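Local coordinates for protein putative thioesterase (Novosphingobium aromaticivorans, PDB 3CJY) that is a putative acyl-CoA thioesterase that probably hydrolyses acyl-CoA thioesters with its paired hotdog domains and binds a calcium ion, at residues Ser40-Leu45 with Asp177-Ala182; Val47-Val52 with Ile105-Arg110; Thr76-Gln81 with Gln88-Gly93. All coordinates share one frame; numbering follows the deposited sequence.

Interaction 1. Residues Ser40-Leu45 with Asp177-Ala182; sequences SMALAL and DAASLA
The methyl of Ala182 sits over the face of the peptide that joins Met41 and Ala42, with Ala182 CB 3.6 Å from Ala42 N. The methyl of Ala42 meets the Ala179 peptide group near its edge, about 20° out of plane, with Ala42 CB 3.6 Å from Ala179 O. The carboxylate of Asp177 stays on its own side, just ahead of helix 178-185. Asp177 OD1 accepts from Ser180 N nearly in line with the C-O bond, at 3.0 Å. Asp177 holds the N-cap position, and this is its capping bond. Ser180 OG turns to Pro175 O, just before the helix.

The two helices run antiparallel, at 154°, and their segment axes come within 8.0 Å. Small side chains permit this. Ala42 CB and Ala179 CB are 3.9 Å apart. The helices belong to the N-terminal and C-terminal halves of a double-hotdog chain, in which each half wraps a sheet around its helix. Here helix meets helix, deep in the chain.

Ala182 is also flanked by two larger residues. Met41, a selenomethionine, sets CG trans to its own N (chi1 171°), which brings Met41 CG to 3.6 Å from Ala182 CB. Its chain then bends twice and leads away; it has two conformers, so its far end is less certain. Leu45 comes from one turn further along, and Leu45 CD1 reaches Ala182 CB at 4.1 Å. Leu209 of strand 203-211 touches both Leu45 and Ala182.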
loop_
_atom_site.group_PDB
_atom_site.type_symbol
_atom_site.label_atom_id
_atom_site.label_comp_id
_atom_site.label_asym_id
_atom_site.label_seq_id
_atom_site.Cartn_x
_atom_site.Cartn_y
_atom_site.Cartn_z
ATOM N N SER A 40 5.700 -6.708 -13.379
ATOM C CA SER A 40 6.733 -6.966 -12.370
ATOM C C SER A 40 6.061 -7.490 -11.093
ATOM O O SER A 40 6.520 -8.479 -10.503
ATOM C CB SER A 40 7.550 -5.715 -12.072
ATOM O OG SER A 40 8.390 -5.437 -13.191
HETATM N N MSE A 41 5.026 -6.782 -10.673
HETATM C CA MSE A 41 4.273 -7.193 -9.494
HETATM C C MSE A 41 3.676 -8.587 -9.705
HETATM O O MSE A 41 3.854 -9.493 -8.860
HETATM C CB MSE A 41 3.189 -6.206 -9.088
HETATM C CG MSE A 41 2.327 -6.826 -8.011
HETATM SE SE MSE A 41 3.244 -7.049 -6.257
HETATM C CE MSE A 41 3.009 -5.217 -5.695
ATOM N N ALA A 42 3.044 -8.805 -10.845
ATOM C CA ALA A 42 2.451 -10.106 -11.182
ATOM C C ALA A 42 3.452 -11.240 -11.052
ATOM O O ALA A 42 3.169 -12.296 -10.496
ATOM C CB ALA A 42 1.861 -10.080 -12.580
ATOM N N LEU A 43 4.651 -11.010 -11.593
ATOM C CA LEU A 43 5.733 -11.996 -11.603
ATOM C C LEU A 43 6.232 -12.256 -10.201
ATOM O O LEU A 43 6.493 -13.384 -9.809
ATOM C CB LEU A 43 6.862 -11.524 -12.534
ATOM C CG LEU A 43 6.650 -11.687 -14.046
ATOM C CD1 LEU A 43 7.489 -10.728 -14.909
ATOM C CD2 LEU A 43 6.901 -13.152 -14.458
ATOM N N ALA A 44 6.337 -11.193 -9.431
ATOM C CA ALA A 44 6.824 -11.341 -8.048
ATOM C C ALA A 44 5.820 -12.188 -7.256
ATOM O O ALA A 44 6.187 -13.124 -6.489
ATOM C CB ALA A 44 7.034 -9.964 -7.425
ATOM N N LEU A 45 4.536 -11.894 -7.447
ATOM C CA LEU A 45 3.516 -12.630 -6.736
ATOM C C LEU A 45 3.398 -14.065 -7.192
ATOM O O LEU A 45 3.107 -14.960 -6.401
ATOM C CB LEU A 45 2.167 -11.961 -6.884
ATOM C CG LEU A 45 1.997 -10.523 -6.385
ATOM C CD1 LEU A 45 0.576 -10.051 -6.743
ATOM C CD2 LEU A 45 2.272 -10.444 -4.890
ATOM N N ASP A 177 -7.090 -13.682 -12.222
ATOM C CA ASP A 177 -6.243 -14.202 -11.159
ATOM C C ASP A 177 -5.325 -13.119 -10.578
ATOM O O ASP A 177 -5.387 -11.945 -10.983
ATOM C CB ASP A 177 -5.441 -15.437 -11.615
ATOM C CG ASP A 177 -4.490 -15.154 -12.772
ATOM O OD1 ASP A 177 -4.313 -13.992 -13.205
ATOM O OD2 ASP A 177 -3.930 -16.128 -13.293
ATOM N N ALA A 178 -4.424 -13.517 -9.669
ATOM C CA ALA A 178 -3.554 -12.565 -8.976
ATOM C C ALA A 178 -2.681 -11.765 -9.978
ATOM O O ALA A 178 -2.529 -10.527 -9.846
ATOM C CB ALA A 178 -2.728 -13.274 -7.963
ATOM N N ALA A 179 -2.208 -12.472 -11.001
ATOM C CA ALA A 179 -1.349 -11.870 -12.044
ATOM C C ALA A 179 -2.124 -10.791 -12.795
ATOM O O ALA A 179 -1.670 -9.633 -12.929
ATOM C CB ALA A 179 -0.821 -12.903 -12.998
ATOM N N SER A 180 -3.324 -11.136 -13.224
ATOM C CA SER A 180 -4.171 -10.191 -13.946
ATOM C C SER A 180 -4.497 -8.978 -13.097
ATOM O O SER A 180 -4.457 -7.869 -13.560
ATOM C CB SER A 180 -5.484 -10.842 -14.443
ATOM O OG SER A 180 -5.185 -11.802 -15.448
ATOM N N LEU A 181 -4.854 -9.209 -11.840
ATOM C CA LEU A 181 -5.201 -8.107 -10.917
ATOM C C LEU A 181 -3.971 -7.162 -10.670
ATOM O O LEU A 181 -4.080 -5.950 -10.691
ATOM C CB LEU A 181 -5.769 -8.697 -9.618
ATOM C CG LEU A 181 -7.111 -9.441 -9.752
ATOM C CD1 LEU A 181 -7.429 -10.212 -8.483
ATOM C CD2 LEU A 181 -8.236 -8.459 -10.171
ATOM N N ALA A 182 -2.785 -7.760 -10.512
ATOM C CA ALA A 182 -1.586 -6.982 -10.311
ATOM C C ALA A 182 -1.368 -6.085 -11.536
ATOM O O ALA A 182 -0.986 -4.943 -11.423
ATOM C CB ALA A 182 -0.360 -7.896 -10.083
#

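Interaction 2. Residues Val47-Val52 with Ile105-Arg110; sequences VAAETV and ISLGMR. With CA (calcium ion), chain B.
On the helix whose Ala48 and Ala49 meet Leu107, Val47 O is gripped by two donors from one residue. Thr51 N gives Val47 O the helical bond, at 2.9 Å. Thr51 OG1 adds a second at 2.8 Å to Val47 O, from the opposite face of the carbonyl. A chi1 of -65° folds the hydroxyl back onto the preceding turn. Thr51 OG1 also bonds to Tyr17 OH.

The backbone oxygen of Thr51, in the last turn, points on past the end of the helix. Thr51 O binds the calcium ion at 2.3 Å, as does water 1, and Asp14 OD1 is a further ligand. The metal thus joins the end of helix 37-52 to the turn between strands 10-13 and 16-20.

The contact itself is apolar. It is the hotdog packing of the central helix on its sheet, here against strand 98-107, with 43° between the segment axes. Leu107 lays a methyl on the peptide joining Ala48 and Ala49: Leu107 CD2 is 3.5 Å from Ala49 CA. Leu107 CD1 reaches towards Val52 CG2, more loosely, at 4.3 Å. Two residues earlier, Ile105 comes tip first, with its CD1 3.6 Å from Ala48 CB. Beyond the strand, Arg110 NH1 bonds to Leu257 O and Gly232 O of the second subunit.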
loop_
_atom_site.group_PDB
_atom_site.type_symbol
_atom_site.label_atom_id
_atom_site.label_comp_id
_atom_site.label_asym_id
_atom_site.label_seq_id
_atom_site.Cartn_x
_atom_site.Cartn_y
_atom_site.Cartn_z
ATOM N N VAL A 47 5.892 -16.028 -8.490
ATOM C CA VAL A 47 7.049 -16.820 -8.016
ATOM C C VAL A 47 6.944 -17.094 -6.505
ATOM O O VAL A 47 7.332 -18.163 -6.023
ATOM C CB VAL A 47 8.428 -16.204 -8.438
ATOM C CG1 VAL A 47 8.497 -16.165 -9.945
ATOM C CG2 VAL A 47 8.716 -14.803 -7.824
ATOM N N ALA A 48 6.404 -16.132 -5.774
ATOM C CA ALA A 48 6.200 -16.268 -4.317
ATOM C C ALA A 48 5.176 -17.371 -4.054
ATOM O O ALA A 48 5.421 -18.280 -3.260
ATOM C CB ALA A 48 5.735 -14.938 -3.671
ATOM N N ALA A 49 4.049 -17.319 -4.745
ATOM C CA ALA A 49 2.992 -18.331 -4.545
ATOM C C ALA A 49 3.485 -19.719 -4.967
ATOM O O ALA A 49 3.220 -20.735 -4.309
ATOM C CB ALA A 49 1.741 -17.941 -5.309
ATOM N N GLU A 50 4.273 -19.741 -6.028
ATOM C CA GLU A 50 4.771 -21.011 -6.594
ATOM C C GLU A 50 5.819 -21.616 -5.648
ATOM O O GLU A 50 5.899 -22.834 -5.443
ATOM C CB GLU A 50 5.336 -20.729 -8.003
ATOM C CG GLU A 50 4.928 -21.721 -9.096
ATOM C CD GLU A 50 5.875 -22.848 -9.235
ATOM O OE1 GLU A 50 7.026 -22.671 -8.771
ATOM O OE2 GLU A 50 5.486 -23.897 -9.805
ATOM N N THR A 51 6.624 -20.760 -5.048
ATOM C CA THR A 51 7.659 -21.226 -4.119
ATOM C C THR A 51 7.040 -21.637 -2.800
ATOM O O THR A 51 7.369 -22.679 -2.274
ATOM C CB THR A 51 8.683 -20.134 -3.852
ATOM O OG1 THR A 51 9.364 -19.856 -5.070
ATOM C CG2 THR A 51 9.677 -20.552 -2.777
ATOM N N VAL A 52 6.092 -20.863 -2.295
ATOM C CA VAL A 52 5.487 -21.151 -0.990
ATOM C C VAL A 52 4.360 -22.186 -1.043
ATOM O O VAL A 52 4.126 -22.914 -0.083
ATOM C CB VAL A 52 5.031 -19.844 -0.291
ATOM C CG1 VAL A 52 4.151 -20.142 0.844
ATOM C CG2 VAL A 52 6.260 -19.057 0.182
ATOM N N ILE A 105 5.874 -9.930 0.393
ATOM C CA ILE A 105 4.619 -10.599 0.081
ATOM C C ILE A 105 4.158 -11.524 1.212
ATOM O O ILE A 105 4.968 -12.243 1.824
ATOM C CB ILE A 105 4.815 -11.465 -1.205
ATOM C CG1 ILE A 105 5.294 -10.588 -2.380
ATOM C CG2 ILE A 105 3.519 -12.220 -1.580
ATOM C CD1 ILE A 105 5.683 -11.328 -3.601
ATOM N N SER A 106 2.868 -11.438 1.526
ATOM C CA SER A 106 2.225 -12.301 2.517
ATOM C C SER A 106 1.340 -13.268 1.758
ATOM O O SER A 106 0.662 -12.883 0.816
ATOM C CB SER A 106 1.318 -11.525 3.480
ATOM O OG SER A 106 2.054 -10.541 4.141
ATOM N N LEU A 107 1.371 -14.517 2.213
ATOM C CA LEU A 107 0.635 -15.616 1.588
ATOM C C LEU A 107 -0.111 -16.408 2.633
ATOM O O LEU A 107 0.331 -16.522 3.754
ATOM C CB LEU A 107 1.575 -16.526 0.794
ATOM C CG LEU A 107 2.474 -15.792 -0.204
ATOM C CD1 LEU A 107 3.865 -15.551 0.422
ATOM C CD2 LEU A 107 2.609 -16.567 -1.509
ATOM N N GLY A 108 -1.266 -16.911 2.246
ATOM C CA GLY A 108 -2.055 -17.723 3.155
ATOM C C GLY A 108 -3.476 -17.863 2.701
ATOM O O GLY A 108 -3.970 -17.132 1.829
HETATM N N MSE A 109 -4.139 -18.808 3.334
HETATM C CA MSE A 109 -5.512 -19.074 3.025
HETATM C C MSE A 109 -5.987 -19.990 4.137
HETATM O O MSE A 109 -5.517 -21.119 4.274
HETATM C CB MSE A 109 -5.620 -19.718 1.638
HETATM C CG MSE A 109 -7.055 -19.753 1.135
HETATM SE SE MSE A 109 -7.375 -20.843 -0.490
HETATM C CE MSE A 109 -6.420 -22.463 0.100
ATOM N N ARG A 110 -6.856 -19.459 4.978
ATOM C CA ARG A 110 -7.342 -20.170 6.158
ATOM C C ARG A 110 -8.764 -20.699 6.007
ATOM O O ARG A 110 -9.622 -20.054 5.439
ATOM C CB ARG A 110 -7.231 -19.237 7.330
ATOM C CG ARG A 110 -5.824 -18.736 7.476
ATOM C CD ARG A 110 -5.811 -17.568 8.380
ATOM N NE ARG A 110 -6.064 -17.927 9.760
ATOM C CZ ARG A 110 -6.489 -17.072 10.680
ATOM N NH1 ARG A 110 -6.779 -15.838 10.331
ATOM N NH2 ARG A 110 -6.667 -17.462 11.945
HETATM CA CA CA B . 8.638 -24.619 -2.011
HETATM O O HOH W 1 9.411 -23.702 -0.051
#

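Interaction 3. Residues Thr76-Gln81 with Gln88-Gly93; sequences TVEVLQ and QARVAG
Backbone hydrogen bonds form the frame of this antiparallel pair. Thr76 with Ala92 and Glu78 with Arg90 are hydrogen-bonded pairs, each with bonds in both directions. Val77 with Val91 and Val79 with Ala89 are non-hydrogen-bonded pairs. A classic beta bulge then shifts the register by one residue. Leu80 N, at 2.8 Å, and Gln81 N, at 3.3 Å, both donate to Gln88 O, from the same face of its carbonyl.

The salt bridge lies on the face that carries Glu78 and Arg90. Glu78 sets CG trans to its N (chi1 177°) and stays extended, carrying its carboxylate out alongside the Arg90 chain. Arg90 NH2, at 2.8 Å, and Arg90 NE, at 3.0 Å, both donate to Glu78 OE1, which lies in the guanidinium plane. The carboxylate is turned 39° from that plane. Leu80 CD2 lies over one guanidinium face, 4.0 Å from Arg90 NE. Replacing Arg90 with an alanine would probably leave the Glu78 carboxylate without its charge mate and Leu80 without the chain it packs on.

Between the amides, Gln81 NE2 donates to Gln88 OE1 from above the carbonyl plane, in a bent bond, with the two planes 78° apart. Gln88 NE2 bonds to Phe63 O of the second subunit.

Apolar contacts fill the other face. Val77 CG2 and Val91 CG2 lie side by side at 4.2 Å, and both valines touch Val47 of helix 37-52. The polar bonds on the Glu78 and Arg90 face probably hold the two strands in register, while the valines opposite keep an apolar surface against helix 37-52.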
loop_
_atom_site.group_PDB
_atom_site.type_symbol
_atom_site.label_atom_id
_atom_site.label_comp_id
_atom_site.label_asym_id
_atom_site.label_seq_id
_atom_site.Cartn_x
_atom_site.Cartn_y
_atom_site.Cartn_z
ATOM N N THR A 76 14.473 -13.904 -7.460
ATOM C CA THR A 76 14.931 -14.724 -6.351
ATOM C C THR A 76 13.984 -14.553 -5.168
ATOM O O THR A 76 13.690 -13.446 -4.741
ATOM C CB THR A 76 16.362 -14.388 -5.957
ATOM O OG1 THR A 76 17.199 -14.478 -7.114
ATOM C CG2 THR A 76 16.890 -15.376 -4.912
ATOM N N VAL A 77 13.522 -15.682 -4.666
ATOM C CA VAL A 77 12.574 -15.740 -3.551
ATOM C C VAL A 77 13.192 -16.204 -2.248
ATOM O O VAL A 77 13.880 -17.227 -2.209
ATOM C CB VAL A 77 11.447 -16.724 -3.840
ATOM C CG1 VAL A 77 10.377 -16.672 -2.748
ATOM C CG2 VAL A 77 10.824 -16.475 -5.208
ATOM N N GLU A 78 12.958 -15.422 -1.196
ATOM C CA GLU A 78 13.376 -15.762 0.149
ATOM C C GLU A 78 12.137 -15.910 1.014
ATOM O O GLU A 78 11.367 -14.974 1.163
ATOM C CB GLU A 78 14.240 -14.648 0.735
ATOM C CG GLU A 78 14.656 -14.886 2.176
ATOM C CD GLU A 78 15.440 -13.704 2.765
ATOM O OE1 GLU A 78 15.272 -12.559 2.297
ATOM O OE2 GLU A 78 16.207 -13.916 3.729
ATOM N N VAL A 79 11.986 -17.067 1.643
ATOM C CA VAL A 79 10.870 -17.302 2.528
ATOM C C VAL A 79 11.313 -16.931 3.948
ATOM O O VAL A 79 12.237 -17.525 4.526
ATOM C CB VAL A 79 10.376 -18.770 2.447
ATOM C CG1 VAL A 79 9.206 -18.964 3.373
ATOM C CG2 VAL A 79 10.026 -19.133 0.997
ATOM N N LEU A 80 10.662 -15.929 4.503
ATOM C CA LEU A 80 10.994 -15.441 5.842
ATOM C C LEU A 80 10.264 -16.285 6.894
ATOM O O LEU A 80 10.724 -16.426 8.019
ATOM C CB LEU A 80 10.623 -13.972 6.007
ATOM C CG LEU A 80 11.212 -12.991 5.020
ATOM C CD1 LEU A 80 10.727 -11.568 5.340
ATOM C CD2 LEU A 80 12.750 -13.035 4.997
ATOM N N GLN A 81 9.154 -16.877 6.498
ATOM C CA GLN A 81 8.371 -17.749 7.396
ATOM C C GLN A 81 7.234 -18.466 6.692
ATOM O O GLN A 81 6.627 -17.935 5.775
ATOM C CB GLN A 81 7.805 -16.956 8.564
ATOM C CG GLN A 81 6.807 -15.924 8.141
ATOM C CD GLN A 81 6.051 -15.357 9.312
ATOM O OE1 GLN A 81 5.592 -16.102 10.182
ATOM N NE2 GLN A 81 5.888 -14.035 9.332
ATOM N N GLN A 88 5.378 -15.626 4.689
ATOM C CA GLN A 88 5.938 -14.374 4.197
ATOM C C GLN A 88 7.191 -14.606 3.421
ATOM O O GLN A 88 8.008 -15.468 3.758
ATOM C CB GLN A 88 6.177 -13.423 5.319
ATOM C CG GLN A 88 4.845 -13.052 5.910
ATOM C CD GLN A 88 4.997 -12.005 6.902
ATOM O OE1 GLN A 88 5.940 -12.095 7.669
ATOM N NE2 GLN A 88 4.106 -10.973 6.909
ATOM N N ALA A 89 7.316 -13.846 2.345
ATOM C CA ALA A 89 8.468 -13.973 1.453
ATOM C C ALA A 89 8.904 -12.612 0.971
ATOM O O ALA A 89 8.168 -11.639 1.095
ATOM C CB ALA A 89 8.082 -14.781 0.243
ATOM N N ARG A 90 10.141 -12.579 0.504
ATOM C CA ARG A 90 10.698 -11.443 -0.205
ATOM C C ARG A 90 11.159 -11.920 -1.587
ATOM O O ARG A 90 11.706 -13.013 -1.716
ATOM C CB ARG A 90 11.884 -10.879 0.538
ATOM C CG ARG A 90 11.499 -10.218 1.808
ATOM C CD ARG A 90 12.607 -9.278 2.265
ATOM N NE ARG A 90 13.778 -10.030 2.647
ATOM C CZ ARG A 90 14.643 -9.590 3.556
ATOM N NH1 ARG A 90 14.431 -8.422 4.162
ATOM N NH2 ARG A 90 15.692 -10.333 3.885
ATOM N N VAL A 91 10.958 -11.084 -2.586
ATOM C CA VAL A 91 11.338 -11.362 -3.953
ATOM C C VAL A 91 12.136 -10.219 -4.524
ATOM O O VAL A 91 11.688 -9.107 -4.569
ATOM C CB VAL A 91 10.136 -11.609 -4.892
ATOM C CG1 VAL A 91 10.643 -11.943 -6.315
ATOM C CG2 VAL A 91 9.207 -12.732 -4.347
ATOM N N ALA A 92 13.332 -10.553 -4.983
ATOM C CA ALA A 92 14.209 -9.592 -5.608
ATOM C C ALA A 92 14.247 -9.857 -7.104
ATOM O O ALA A 92 14.430 -11.011 -7.563
ATOM C CB ALA A 92 15.646 -9.695 -5.037
ATOM N N GLY A 93 14.142 -8.768 -7.846
ATOM C CA GLY A 93 14.299 -8.802 -9.287
ATOM C C GLY A 93 15.607 -8.145 -9.649
ATOM O O GLY A 93 15.975 -7.073 -9.132
HETATM O O HOH W 2 17.095 -11.698 -8.392
#

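Overall arrangement
From the N terminus, helix 37-52 comes first and supplies one side of both interaction 1 and interaction 2. Strand 72-79 follows, and interaction 3 closes the shortest loop, pairing it with strand 87-95. Strand 98-107 then returns to the helix and closes interaction 2 around interaction 3. The longest loop closes last, when helix 178-185 meets the early turns of helix 37-52. Interaction 1 thus encloses both others, and none cross. Interactions 2 and 3 share neighbouring strands, probably bonded through Ile105 O and Ala89 N. Interaction 3 builds the sheet and interaction 2 seats the helix on it, both within the N-terminal half, while interaction 1 joins that half to the C-terminal one.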